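Local atomic coordinates of putative mandelate racemase (Zymomonas mobilis, PDB entry 2OX4), a protein that binds magnesium and, as a member of the enolase superfamily, is probably a lyase, perhaps a dehydratase. Residues Pro113-Leu118 / Tyr367-Leu372. Residues are numbered along the deposited sequence; the frame is centred on the assembly and turned at random. Where two conformers were deposited one is given.
Sequences PVYKLL and YKVPEL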
ATOM      1  N   PRO C 113     -28.760  36.517 -11.403  1.00 11.72           N
ATOM      2  CA  PRO C 113     -27.500  36.457 -10.654  1.00  9.44           C
ATOM      3  C   PRO C 113     -26.819  35.115 -10.908  1.00 14.21           C
ATOM      4  O   PRO C 113     -27.499  34.111 -11.118  1.00 12.42           O
ATOM      5  CB  PRO C 113     -27.949  36.557  -9.182  1.00 12.39           C
ATOM      6  CG  PRO C 113     -29.390  36.142  -9.167  1.00 18.77           C
ATOM      7  CD  PRO C 113     -29.950  36.497 -10.530  1.00 12.73           C
ATOM      8  N   VAL C 114     -25.488  35.110 -10.907  1.00 10.98           N
ATOM      9  CA  VAL C 114     -24.718  33.922 -11.285  1.00 11.65           C
ATOM     10  C   VAL C 114     -25.073  32.674 -10.469  1.00 10.86           C
ATOM     11  O   VAL C 114     -25.118  31.570 -11.023  1.00 11.50           O
ATOM     12  CB  VAL C 114     -23.188  34.213 -11.296  1.00 10.32           C
ATOM     13  CG1 VAL C 114     -22.356  32.924 -11.268  1.00 14.43           C
ATOM     14  CG2 VAL C 114     -22.834  35.019 -12.527  1.00 12.67           C
ATOM     15  N   TYR C 115     -25.350  32.834  -9.172  1.00 12.18           N
ATOM     16  CA  TYR C 115     -25.647  31.658  -8.331  1.00 12.48           C
ATOM     17  C   TYR C 115     -26.847  30.850  -8.864  1.00 13.67           C
ATOM     18  O   TYR C 115     -26.902  29.633  -8.672  1.00 15.98           O
ATOM     19  CB  TYR C 115     -25.831  32.027  -6.849  1.00 11.99           C
ATOM     20  CG  TYR C 115     -27.166  32.688  -6.551  1.00 13.44           C
ATOM     21  CD1 TYR C 115     -28.313  31.923  -6.328  1.00 15.63           C
ATOM     22  CD2 TYR C 115     -27.276  34.072  -6.501  1.00 13.53           C
ATOM     23  CE1 TYR C 115     -29.538  32.524  -6.075  1.00 13.49           C
ATOM     24  CE2 TYR C 115     -28.491  34.683  -6.237  1.00 12.98           C
ATOM     25  CZ  TYR C 115     -29.614  33.906  -6.028  1.00 17.04           C
ATOM     26  OH  TYR C 115     -30.813  34.524  -5.775  1.00 14.55           O
ATOM     27  N   LYS C 116     -27.784  31.521  -9.541  1.00 10.32           N
ATOM     28  CA  LYS C 116     -28.934  30.834 -10.138  0.50 11.20           C
ATOM     29  C   LYS C 116     -28.499  29.947 -11.310  1.00 13.60           C
ATOM     30  O   LYS C 116     -29.187  29.017 -11.656  1.00 15.74           O
ATOM     31  CB  LYS C 116     -30.010  31.826 -10.599  0.50 11.78           C
ATOM     32  CG  LYS C 116     -30.683  32.630  -9.481  0.50 15.92           C
ATOM     33  CD  LYS C 116     -31.986  31.995  -9.005  0.50 26.31           C
ATOM     34  CE  LYS C 116     -32.730  32.900  -8.006  0.50 11.22           C
ATOM     35  NZ  LYS C 116     -33.725  33.798  -8.670  0.50 14.92           N
ATOM     36  N   LEU C 117     -27.348  30.256 -11.914  1.00 12.75           N
ATOM     37  CA  LEU C 117     -26.790  29.419 -12.984  1.00 12.20           C
ATOM     38  C   LEU C 117     -25.841  28.322 -12.481  1.00 11.34           C
ATOM     39  O   LEU C 117     -25.449  27.448 -13.248  1.00 13.98           O
ATOM     40  CB  LEU C 117     -26.098  30.279 -14.049  1.00  9.49           C
ATOM     41  CG  LEU C 117     -26.960  31.403 -14.640  1.00 10.77           C
ATOM     42  CD1 LEU C 117     -26.158  32.265 -15.611  1.00 12.82           C
ATOM     43  CD2 LEU C 117     -28.193  30.810 -15.294  1.00 18.89           C
ATOM     44  N   LEU C 118     -25.492  28.373 -11.203  1.00 12.18           N
ATOM     45  CA  LEU C 118     -24.564  27.403 -10.594  1.00 12.02           C
ATOM     46  C   LEU C 118     -25.282  26.358  -9.732  1.00 13.56           C
ATOM     47  O   LEU C 118     -24.648  25.500  -9.108  1.00 13.52           O
ATOM     48  CB  LEU C 118     -23.531  28.141  -9.744  1.00 15.61           C
ATOM     49  CG  LEU C 118     -22.625  29.170 -10.423  1.00 11.77           C
ATOM     50  CD1 LEU C 118     -21.808  29.910  -9.347  1.00 13.92           C
ATOM     51  CD2 LEU C 118     -21.699  28.484 -11.435  1.00 17.36           C
ATOM     52  N   TYR C 367     -22.848  37.548   5.357  1.00 12.58           N
ATOM     53  CA  TYR C 367     -22.929  38.009   3.969  1.00 12.02           C
ATOM     54  C   TYR C 367     -24.182  37.495   3.254  1.00 17.32           C
ATOM     55  O   TYR C 367     -24.556  36.335   3.402  1.00 16.14           O
ATOM     56  CB  TYR C 367     -21.705  37.524   3.180  1.00 13.64           C
ATOM     57  CG  TYR C 367     -20.701  38.590   2.770  1.00 15.41           C
ATOM     58  CD1 TYR C 367     -19.340  38.365   2.933  1.00 16.54           C
ATOM     59  CD2 TYR C 367     -21.107  39.805   2.202  1.00 14.36           C
ATOM     60  CE1 TYR C 367     -18.395  39.304   2.543  1.00 14.02           C
ATOM     61  CE2 TYR C 367     -20.166  40.761   1.816  1.00 14.54           C
ATOM     62  CZ  TYR C 367     -18.816  40.501   1.992  1.00 16.32           C
ATOM     63  OH  TYR C 367     -17.856  41.417   1.619  1.00 18.61           O
ATOM     64  N   LYS C 368     -24.801  38.349   2.445  1.00 13.30           N
ATOM     65  CA  LYS C 368     -25.788  37.897   1.461  1.00 13.26           C
ATOM     66  C   LYS C 368     -25.193  37.951   0.055  1.00  9.12           C
ATOM     67  O   LYS C 368     -24.393  38.833  -0.253  1.00 12.84           O
ATOM     68  CB  LYS C 368     -27.052  38.760   1.538  1.00 18.80           C
ATOM     69  CG  LYS C 368     -27.996  38.360   2.670  1.00 23.43           C
ATOM     70  CD  LYS C 368     -29.129  39.358   2.821  1.00 38.86           C
ATOM     71  CE  LYS C 368     -29.919  39.105   4.097  1.00 44.13           C
ATOM     72  NZ  LYS C 368     -30.671  37.822   4.046  1.00 59.41           N
ATOM     73  N   VAL C 369     -25.584  37.010  -0.798  1.00 12.59           N
ATOM     74  CA  VAL C 369     -25.124  37.025  -2.193  1.00 12.55           C
ATOM     75  C   VAL C 369     -25.762  38.210  -2.937  1.00 13.21           C
ATOM     76  O   VAL C 369     -26.929  38.539  -2.677  1.00 14.02           O
ATOM     77  CB  VAL C 369     -25.436  35.679  -2.903  1.00 15.02           C
ATOM     78  CG1 VAL C 369     -26.942  35.506  -3.142  1.00 11.59           C
ATOM     79  CG2 VAL C 369     -24.636  35.538  -4.200  1.00 12.71           C
ATOM     80  N   PRO C 370     -25.000  38.880  -3.833  1.00 13.58           N
ATOM     81  CA  PRO C 370     -25.667  39.866  -4.701  1.00 14.07           C
ATOM     82  C   PRO C 370     -26.822  39.257  -5.507  1.00 16.62           C
ATOM     83  O   PRO C 370     -26.793  38.073  -5.866  1.00 15.94           O
ATOM     84  CB  PRO C 370     -24.544  40.334  -5.639  1.00 11.35           C
ATOM     85  CG  PRO C 370     -23.278  40.090  -4.852  1.00 18.95           C
ATOM     86  CD  PRO C 370     -23.546  38.820  -4.084  1.00 15.84           C
ATOM     87  N   GLU C 371     -27.845  40.066  -5.768  1.00 14.51           N
ATOM     88  CA  GLU C 371     -29.025  39.600  -6.486  1.00 11.10           C
ATOM     89  C   GLU C 371     -29.190  40.285  -7.851  1.00 13.94           C
ATOM     90  O   GLU C 371     -30.191  40.075  -8.539  1.00 13.95           O
ATOM     91  CB  GLU C 371     -30.285  39.802  -5.632  1.00 13.64           C
ATOM     92  CG  GLU C 371     -30.305  39.039  -4.315  1.00 15.17           C
ATOM     93  CD  GLU C 371     -30.547  37.539  -4.477  1.00 20.38           C
ATOM     94  OE1 GLU C 371     -30.878  37.078  -5.589  1.00 19.81           O
ATOM     95  OE2 GLU C 371     -30.412  36.812  -3.472  1.00 18.96           O
ATOM     96  N   LEU C 372     -28.200  41.088  -8.239  1.00 12.62           N
ATOM     97  CA  LEU C 372     -28.181  41.769  -9.535  1.00 12.80           C
ATOM     98  C   LEU C 372     -27.865  40.739 -10.627  1.00 14.74           C
ATOM     99  O   LEU C 372     -27.398  39.638 -10.311  1.00 12.85           O
ATOM    100  CB  LEU C 372     -27.113  42.872  -9.525  1.00 12.21           C
ATOM    101  CG  LEU C 372     -27.316  44.049  -8.564  1.00 18.05           C
ATOM    102  CD1 LEU C 372     -26.092  44.971  -8.574  1.00 18.52           C
ATOM    103  CD2 LEU C 372     -28.574  44.821  -8.939  1.00 24.50           C
TER
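Tyr115 reaches across to the 367-372 segment with both its ring and its hydroxyl. Tyr115 CE2 lies 3.6 Å from Val369 CG1, which meets the ring obliquely, and the short, branched valine packs both methyls against it. Pro113 CB rests 3.3 Å from the carbonyl O of Leu372, with the O of Pro370 also near; the compact, rigid proline ring lets the two backbones come close. His330 of helix 322-333 touches Val369 and also bonds the backbone N of Tyr115.

Toward solvent the packing gives way to polar contacts. Glu371 starts away from Tyr115, but its chain folds back about CB-CG (chi2 -74°) and returns the carboxylate, nearly perpendicular to the ring. There Tyr115 OH donates to the syn lone pair of Glu371 OE1, 2.6 Å away, while OE2 forms a salt bridge with Lys121. A phenylalanine in place of Tyr115 could still pack on Val369 but would probably leave OE1 without its hydroxyl donor and the carboxylate freer to turn. Away from the magnesium site, the contact joins the capping domain to the loop leaving the barrel after strand 366-367, within the two-domain architecture of the enolase superfamily.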